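Local coordinates for protein mevalonate diphosphate decarboxylase (Legionella pneumophila, PDB 3LTO) that probably binds ATP and decarboxylates mevalonate diphosphate, a step of isoprenoid precursor synthesis, at residues N23-D28 with L142-S147; E206-R211 with W236-D241; S265-F270 with R301-D306. All coordinates share one frame; numbering follows the deposited sequence.

Contact 1 of 3, residues N23-D28 with L142-S147; sequences NSNLPD and LSRLGS. With SO4 (sulfate ion), chain D.
The side chains of Asn-25 and Arg-144 approach from opposite directions and meet as nearly parallel plates, with the carboxamide and guanidinium planes only 8° apart. Asn-25 ND2 lies over one face of the guanidinium, 3.2 Å from Arg-144 CZ. Its contact with Arg-144 NH2 joins two donors and is not a hydrogen bond. The polar bond goes instead to the backbone: Arg-144 NH2 donates to Asn-25 O over a short 2.5 Å, and this acceptor lies almost in the guanidinium plane. With chi1 at -155°, Asn-25 CG stands anti to the backbone N, which puts the amide above the arginine while the carbonyl of the same residue serves its edge. A water bridges the pair, donating to Asn-25 O at 3.2 Å and accepting from Arg-144 NE at 3.1 Å. Arg-144 lies near the C-terminal end of helix 136-144 in the GHMP-type N-terminal domain. Its NH1 bonds O1 of a sulfate, probably from the crystallisation liquor, at 2.7 Å and near the guanidinium plane. Tyr-16, Lys-20 and Gly-148 N complete the anion site, consistent with the pocket that receives the substrate diphosphate in this family. Beside the amide, Leu-145 brings its CD2 to 4.0 Å from Asn-25 ND2. On the loop side, Ser-24 OG accepts from Leu-26 N, forming an ST turn around Asn-25.

Contact 2 of 3, residues E206-R211 with W236-D241; sequences ETRSER and WHEFLD
Both guanidinium groups, of Arg-208 and Arg-211, meet carboxylates at their edges: Glu-238 CD lies in the plane of the first, Asp-241 CG in that of the second. One face of the Arg-211 group is covered by Arg-208 CA, 3.3 Å above the plane toward the rim, and Thr-207 OG1 occupies another part of its edge. The four charged residues form a salt-bridge network between helix 208-224 and helix 228-247 of the GHMP-type C-terminal domain. Arg-208 reaches Glu-238 with both terminal nitrogens. Its NH1 is 3.0 Å from Glu-238 OE1, and its NH2 is modelled very close to OE2, which also accepts from Lys-15 N; Asn-215 ND2 donates to OE1. The chain of Arg-208, bent at chi2 (54°), brings its end to the carboxylates although its root does not face them. Arg-211 grips Asp-241 side-on, NH2 to OD1 at 3.0 Å along the syn lone pair. Four guanidinium nitrogens thus serve the two buried acids, which probably offsets their charge. Asp-241 OD2 is shared: Arg-211 NE at 2.6 Å and Arg-208 NH1 at 3.1 Å reach it from opposite faces of the carboxylate plane.

Contact 3 of 3, residues S265-F270 with R301-D306; sequences SVIEKF and RQFKSD
Aromatic contact dominates where Phe-270 and Phe-303 meet. The pair is T-shaped: the edge of Phe-303 is directed at the face of Phe-270, with ring planes at 79° and centroids 4.8 Å apart. The edge atom responsible is Phe-303 CD2, which stands over Phe-270 CG at 3.3 Å and so lies toward the rim of that ring. A CH-pi contact extends the same approach, since Phe-303 CB sits over the Phe-270 face, 4.1 Å from its centroid. Both benzyl groups have CG anti to the backbone N (chi1 -176° in Phe-270), a setting that sends each ring out toward the other helix.

Aliphatic contacts hold the far end of the inserted ring. Ile-267 CG1 touches Phe-303 CZ at 3.5 Å, its side chain crossing that of the phenylalanine at about a right angle, and Val-266 CG1 comes to 3.9 Å from Phe-303 CE2. One turn of helix 258-274 therefore receives Phe-303 against three side chains, and Leu-290 and Tyr-292 of the sheet close in on Ile-267 and Phe-303 respectively.

Among the polar bonds, Ser-305 OG donates back within its own helix to Arg-301 O at 2.7 Å, whereas Gln-302 OE1 accepts from Lys-274 NZ of helix 258-274 and so links the two helices beside the rings.

The segment axes pass 12.0 Å apart with directions at 133°, a wide separation bridged by the large rings. Two helices packed this way against strand 288-292 of an antiparallel four-stranded sheet are typical of the alpha/beta C-terminal domain of GHMP-family enzymes.

In the fold
The three contacts run in series along the chain and across the molecule, contact 1 in the N-terminal domain, contacts 2 and 3 in the C-terminal one. Contact 1 carries a sulfate, probably from the crystallisation liquor, at what is probably the substrate-phosphate pocket. Its centre is 20 Å from that of contact 2, yet the two touch where Asp-28 CB lies 3.2 Å from Ser-209 OG, and Lys-19 NZ bonds both Asp-28 and Ser-209. Lys-15 N donates to Glu-238 OE2 of contact 2, while nearby Tyr-16 and Lys-20 bind the sulfate. Contacts 2 and 3 lie 25 Å apart between centres and meet through Trp-236 CZ2 and Glu-268 OE2 at 3.4 Å. Contact 3 is remote from contact 1, about 26 Å between nearest atoms.

Contact 1 of 3, residues N23-D28 with L142-S147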
# COMPACT_ATOMS: atom_id res chain seq x y z
N ASN A 23 -4.84 5.75 12.05
CA ASN A 23 -5.24 4.36 12.18
C ASN A 23 -4.60 3.34 11.23
O ASN A 23 -4.33 2.21 11.63
CB ASN A 23 -6.76 4.27 12.06
CG ASN A 23 -7.46 5.00 13.18
OD1 ASN A 23 -8.48 5.67 12.97
ND2 ASN A 23 -6.92 4.88 14.40
N SER A 24 -4.38 3.74 9.98
CA SER A 24 -3.79 2.85 8.98
C SER A 24 -2.27 3.00 8.94
O SER A 24 -1.57 2.13 8.44
CB SER A 24 -4.34 3.18 7.59
OG SER A 24 -3.92 4.46 7.17
N ASN A 25 -1.80 4.12 9.47
CA ASN A 25 -0.38 4.46 9.52
C ASN A 25 0.21 4.70 8.12
O ASN A 25 1.43 4.72 7.95
CB ASN A 25 0.42 3.38 10.25
CG ASN A 25 1.71 3.92 10.86
OD1 ASN A 25 1.70 4.90 11.61
ND2 ASN A 25 2.84 3.28 10.54
N LEU A 26 -0.66 4.87 7.14
CA LEU A 26 -0.24 5.13 5.77
C LEU A 26 0.08 6.62 5.64
O LEU A 26 -0.56 7.46 6.28
CB LEU A 26 -1.37 4.76 4.80
CG LEU A 26 -1.79 3.29 4.77
CD1 LEU A 26 -3.15 3.15 4.10
CD2 LEU A 26 -0.73 2.48 4.04
N PRO A 27 1.08 6.98 4.81
CA PRO A 27 1.45 8.39 4.64
C PRO A 27 0.34 9.18 3.95
O PRO A 27 -0.32 8.67 3.05
CB PRO A 27 2.72 8.32 3.80
CG PRO A 27 2.50 7.08 2.96
CD PRO A 27 1.92 6.10 3.97
N ASP A 28 0.13 10.42 4.38
CA ASP A 28 -0.90 11.26 3.78
C ASP A 28 -0.53 11.60 2.35
O ASP A 28 -1.39 11.84 1.50
CB ASP A 28 -1.12 12.52 4.61
CG ASP A 28 -1.99 12.26 5.83
OD1 ASP A 28 -2.15 11.08 6.22
OD2 ASP A 28 -2.52 13.23 6.39
N LEU A 142 8.80 -3.37 7.64
CA LEU A 142 9.10 -3.50 9.06
C LEU A 142 9.83 -2.26 9.56
O LEU A 142 9.43 -1.64 10.55
CB LEU A 142 9.98 -4.74 9.31
CG LEU A 142 9.34 -6.12 9.19
CD1 LEU A 142 10.40 -7.19 9.36
CD2 LEU A 142 8.26 -6.28 10.27
N SER A 143 10.89 -1.88 8.85
CA SER A 143 11.68 -0.72 9.22
C SER A 143 10.77 0.51 9.27
O SER A 143 10.96 1.40 10.09
CB SER A 143 12.80 -0.52 8.20
OG SER A 143 13.80 0.35 8.71
N ARG A 144 9.79 0.53 8.39
CA ARG A 144 8.84 1.63 8.31
C ARG A 144 8.21 1.94 9.67
O ARG A 144 7.94 3.10 9.98
CB ARG A 144 7.75 1.28 7.28
CG ARG A 144 6.35 1.83 7.56
CD ARG A 144 6.25 3.30 7.24
NE ARG A 144 4.98 3.90 7.64
CZ ARG A 144 4.88 4.83 8.59
NH1 ARG A 144 5.96 5.24 9.24
NH2 ARG A 144 3.71 5.39 8.86
N LEU A 145 8.00 0.91 10.47
CA LEU A 145 7.36 1.04 11.78
C LEU A 145 8.17 1.73 12.87
O LEU A 145 7.61 2.20 13.87
CB LEU A 145 6.90 -0.33 12.26
CG LEU A 145 5.99 -1.00 11.23
CD1 LEU A 145 5.75 -2.44 11.58
CD2 LEU A 145 4.68 -0.22 11.18
N GLY A 146 9.48 1.79 12.69
CA GLY A 146 10.32 2.46 13.67
C GLY A 146 10.64 3.86 13.17
O GLY A 146 10.75 4.80 13.95
N SER A 147 10.80 3.99 11.85
CA SER A 147 11.10 5.26 11.22
C SER A 147 10.54 5.31 9.81
O SER A 147 10.98 4.56 8.93
CB SER A 147 12.61 5.48 11.17
OG SER A 147 12.94 6.41 10.14
S SO4 D . 7.11 8.27 11.53
O1 SO4 D . 6.30 7.54 10.54
O2 SO4 D . 8.41 7.61 11.71
O3 SO4 D . 7.33 9.65 11.05
O4 SO4 D . 6.39 8.32 12.81
O HOH W 1 2.76 2.95 5.69

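Contact 2 of 3, residues E206-R211 with W236-D241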
# COMPACT_ATOMS: atom_id res chain seq x y z
N GLU A 206 -3.15 21.45 6.99
CA GLU A 206 -4.32 20.75 6.46
C GLU A 206 -4.23 20.49 4.95
O GLU A 206 -4.65 19.43 4.47
CB GLU A 206 -5.57 21.58 6.75
CG GLU A 206 -5.42 23.04 6.28
CD GLU A 206 -6.57 23.93 6.71
OE1 GLU A 206 -7.70 23.71 6.23
OE2 GLU A 206 -6.34 24.84 7.55
N THR A 207 -3.71 21.47 4.22
CA THR A 207 -3.59 21.39 2.76
C THR A 207 -2.19 21.00 2.26
O THR A 207 -1.93 21.00 1.05
CB THR A 207 -3.95 22.75 2.14
OG1 THR A 207 -3.11 23.76 2.71
CG2 THR A 207 -5.43 23.10 2.41
N ARG A 208 -1.30 20.67 3.19
CA ARG A 208 0.08 20.31 2.87
C ARG A 208 0.26 19.11 1.92
O ARG A 208 1.09 19.15 1.00
CB ARG A 208 0.83 20.08 4.19
CG ARG A 208 2.16 19.37 4.09
CD ARG A 208 3.12 20.03 3.10
NE ARG A 208 4.14 19.06 2.73
CZ ARG A 208 4.87 19.11 1.62
NH1 ARG A 208 4.71 20.09 0.74
NH2 ARG A 208 5.75 18.14 1.38
N SER A 209 -0.51 18.04 2.12
CA SER A 209 -0.39 16.87 1.27
C SER A 209 -0.86 17.14 -0.16
O SER A 209 -0.32 16.58 -1.11
CB SER A 209 -1.16 15.69 1.88
OG SER A 209 -0.58 15.31 3.11
N GLU A 210 -1.87 17.99 -0.31
CA GLU A 210 -2.36 18.31 -1.65
C GLU A 210 -1.23 18.96 -2.45
O GLU A 210 -1.01 18.63 -3.61
CB GLU A 210 -3.54 19.28 -1.59
CG GLU A 210 -4.87 18.63 -1.27
CD GLU A 210 -5.84 19.58 -0.58
OE1 GLU A 210 -5.95 20.75 -1.03
OE2 GLU A 210 -6.49 19.17 0.40
N ARG A 211 -0.52 19.89 -1.81
CA ARG A 211 0.59 20.57 -2.47
C ARG A 211 1.73 19.60 -2.79
O ARG A 211 2.34 19.67 -3.87
CB ARG A 211 1.11 21.71 -1.59
CG ARG A 211 0.12 22.85 -1.39
CD ARG A 211 0.81 24.09 -0.82
NE ARG A 211 1.32 23.88 0.53
CZ ARG A 211 0.57 23.78 1.62
NH1 ARG A 211 -0.75 23.88 1.52
NH2 ARG A 211 1.13 23.60 2.81
N TRP A 236 12.67 23.53 -4.51
CA TRP A 236 12.83 24.77 -3.76
C TRP A 236 11.50 25.08 -3.08
O TRP A 236 11.43 25.31 -1.87
CB TRP A 236 13.23 25.89 -4.72
CG TRP A 236 13.60 27.21 -4.10
CD1 TRP A 236 12.78 28.29 -3.90
CD2 TRP A 236 14.91 27.63 -3.68
NE1 TRP A 236 13.50 29.35 -3.39
CE2 TRP A 236 14.81 28.97 -3.25
CE3 TRP A 236 16.16 26.99 -3.64
CZ2 TRP A 236 15.91 29.69 -2.77
CZ3 TRP A 236 17.26 27.71 -3.16
CH2 TRP A 236 17.12 29.05 -2.74
N HIS A 237 10.44 25.08 -3.88
CA HIS A 237 9.10 25.36 -3.38
C HIS A 237 8.70 24.34 -2.32
O HIS A 237 8.12 24.70 -1.30
CB HIS A 237 8.10 25.33 -4.55
CG HIS A 237 8.29 26.44 -5.54
ND1 HIS A 237 7.80 26.39 -6.82
CD2 HIS A 237 8.93 27.63 -5.42
CE1 HIS A 237 8.12 27.50 -7.46
NE2 HIS A 237 8.81 28.27 -6.63
N GLU A 238 9.04 23.08 -2.56
CA GLU A 238 8.72 22.01 -1.62
C GLU A 238 9.32 22.19 -0.21
O GLU A 238 8.58 22.16 0.77
CB GLU A 238 9.14 20.66 -2.22
CG GLU A 238 9.05 19.47 -1.28
CD GLU A 238 7.62 18.97 -1.05
OE1 GLU A 238 6.66 19.60 -1.53
OE2 GLU A 238 7.47 17.93 -0.38
N PHE A 239 10.63 22.38 -0.10
CA PHE A 239 11.21 22.52 1.24
C PHE A 239 10.82 23.83 1.93
O PHE A 239 10.68 23.88 3.15
CB PHE A 239 12.74 22.32 1.22
CG PHE A 239 13.54 23.53 0.84
CD1 PHE A 239 13.88 24.49 1.79
CD2 PHE A 239 14.01 23.69 -0.46
CE1 PHE A 239 14.68 25.59 1.46
CE2 PHE A 239 14.80 24.78 -0.81
CZ PHE A 239 15.14 25.73 0.15
N LEU A 240 10.63 24.89 1.15
CA LEU A 240 10.23 26.16 1.74
C LEU A 240 8.81 26.04 2.30
O LEU A 240 8.47 26.64 3.32
CB LEU A 240 10.32 27.29 0.71
CG LEU A 240 11.76 27.71 0.37
CD1 LEU A 240 11.76 28.83 -0.68
CD2 LEU A 240 12.46 28.17 1.63
N ASP A 241 7.99 25.22 1.64
CA ASP A 241 6.62 24.98 2.08
C ASP A 241 6.68 24.41 3.49
O ASP A 241 6.10 24.95 4.43
CB ASP A 241 5.96 23.95 1.15
CG ASP A 241 4.50 23.70 1.50
OD1 ASP A 241 4.03 24.14 2.57
OD2 ASP A 241 3.81 23.04 0.70

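Contact 3 of 3, residues S265-F270 with R301-D306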
# COMPACT_ATOMS: atom_id res chain seq x y z
N SER A 265 19.94 32.90 -0.94
CA SER A 265 19.87 34.03 -1.87
C SER A 265 21.03 33.96 -2.85
O SER A 265 20.88 34.24 -4.03
CB SER A 265 19.93 35.35 -1.09
OG SER A 265 19.97 36.46 -1.97
N VAL A 266 22.20 33.59 -2.34
CA VAL A 266 23.38 33.48 -3.19
C VAL A 266 23.17 32.39 -4.24
O VAL A 266 23.50 32.57 -5.41
CB VAL A 266 24.64 33.17 -2.35
CG1 VAL A 266 25.77 32.69 -3.24
CG2 VAL A 266 25.08 34.43 -1.61
N ILE A 267 22.60 31.27 -3.83
CA ILE A 267 22.36 30.18 -4.77
C ILE A 267 21.41 30.63 -5.89
O ILE A 267 21.62 30.30 -7.05
CB ILE A 267 21.78 28.93 -4.05
CG1 ILE A 267 22.85 28.32 -3.15
CG2 ILE A 267 21.31 27.91 -5.06
CD1 ILE A 267 22.33 27.29 -2.16
N GLU A 268 20.38 31.40 -5.54
CA GLU A 268 19.43 31.88 -6.53
C GLU A 268 20.15 32.78 -7.54
O GLU A 268 20.01 32.60 -8.75
CB GLU A 268 18.31 32.68 -5.87
CG GLU A 268 17.42 31.88 -4.97
CD GLU A 268 16.28 32.71 -4.42
OE1 GLU A 268 16.53 33.69 -3.69
OE2 GLU A 268 15.12 32.38 -4.73
N LYS A 269 20.92 33.74 -7.03
CA LYS A 269 21.66 34.65 -7.89
C LYS A 269 22.63 33.85 -8.75
O LYS A 269 22.81 34.15 -9.93
CB LYS A 269 22.43 35.67 -7.06
CG LYS A 269 21.57 36.73 -6.37
CD LYS A 269 22.43 37.63 -5.47
CE LYS A 269 21.61 38.70 -4.76
NZ LYS A 269 21.07 39.71 -5.71
N PHE A 270 23.25 32.82 -8.17
CA PHE A 270 24.18 31.98 -8.91
C PHE A 270 23.44 31.35 -10.09
O PHE A 270 23.94 31.35 -11.21
CB PHE A 270 24.76 30.87 -8.02
CG PHE A 270 25.81 30.03 -8.70
CD1 PHE A 270 27.11 30.50 -8.84
CD2 PHE A 270 25.49 28.78 -9.22
CE1 PHE A 270 28.09 29.73 -9.48
CE2 PHE A 270 26.46 28.00 -9.86
CZ PHE A 270 27.76 28.48 -9.99
N ARG A 301 32.41 22.87 -8.03
CA ARG A 301 33.67 23.34 -7.47
C ARG A 301 33.74 24.86 -7.61
O ARG A 301 34.26 25.56 -6.73
CB ARG A 301 34.86 22.68 -8.19
CG ARG A 301 36.22 23.10 -7.66
CD ARG A 301 37.37 22.33 -8.33
NE ARG A 301 38.66 22.99 -8.14
CZ ARG A 301 39.21 23.26 -6.96
NH1 ARG A 301 38.58 22.92 -5.84
NH2 ARG A 301 40.38 23.89 -6.89
N GLN A 302 33.20 25.39 -8.70
CA GLN A 302 33.20 26.83 -8.93
C GLN A 302 32.32 27.55 -7.90
O GLN A 302 32.67 28.61 -7.39
CB GLN A 302 32.72 27.14 -10.35
CG GLN A 302 32.59 28.62 -10.67
CD GLN A 302 32.09 28.88 -12.09
OE1 GLN A 302 31.86 30.03 -12.48
NE2 GLN A 302 31.91 27.81 -12.86
N PHE A 303 31.17 26.97 -7.58
CA PHE A 303 30.28 27.58 -6.60
C PHE A 303 30.85 27.48 -5.18
O PHE A 303 30.76 28.42 -4.40
CB PHE A 303 28.89 26.93 -6.67
CG PHE A 303 27.92 27.52 -5.69
CD1 PHE A 303 27.81 26.99 -4.40
CD2 PHE A 303 27.17 28.64 -6.02
CE1 PHE A 303 26.96 27.58 -3.46
CE2 PHE A 303 26.32 29.24 -5.08
CZ PHE A 303 26.22 28.71 -3.79
N LYS A 304 31.44 26.33 -4.86
CA LYS A 304 32.03 26.13 -3.54
C LYS A 304 33.16 27.14 -3.36
O LYS A 304 33.29 27.78 -2.31
CB LYS A 304 32.58 24.71 -3.42
CG LYS A 304 33.35 24.42 -2.14
CD LYS A 304 33.79 22.96 -2.10
CE LYS A 304 34.41 22.59 -0.77
NZ LYS A 304 34.58 21.11 -0.60
N SER A 305 33.99 27.27 -4.39
CA SER A 305 35.12 28.18 -4.36
C SER A 305 34.66 29.63 -4.23
O SER A 305 35.10 30.34 -3.33
CB SER A 305 35.95 28.04 -5.65
OG SER A 305 36.52 26.75 -5.77
N ASP A 306 33.76 30.04 -5.11
CA ASP A 306 33.29 31.42 -5.11
C ASP A 306 32.29 31.84 -4.04
O ASP A 306 32.17 33.04 -3.76
CB ASP A 306 32.72 31.79 -6.49
CG ASP A 306 33.75 31.71 -7.60
OD1 ASP A 306 34.97 31.78 -7.31
OD2 ASP A 306 33.35 31.58 -8.78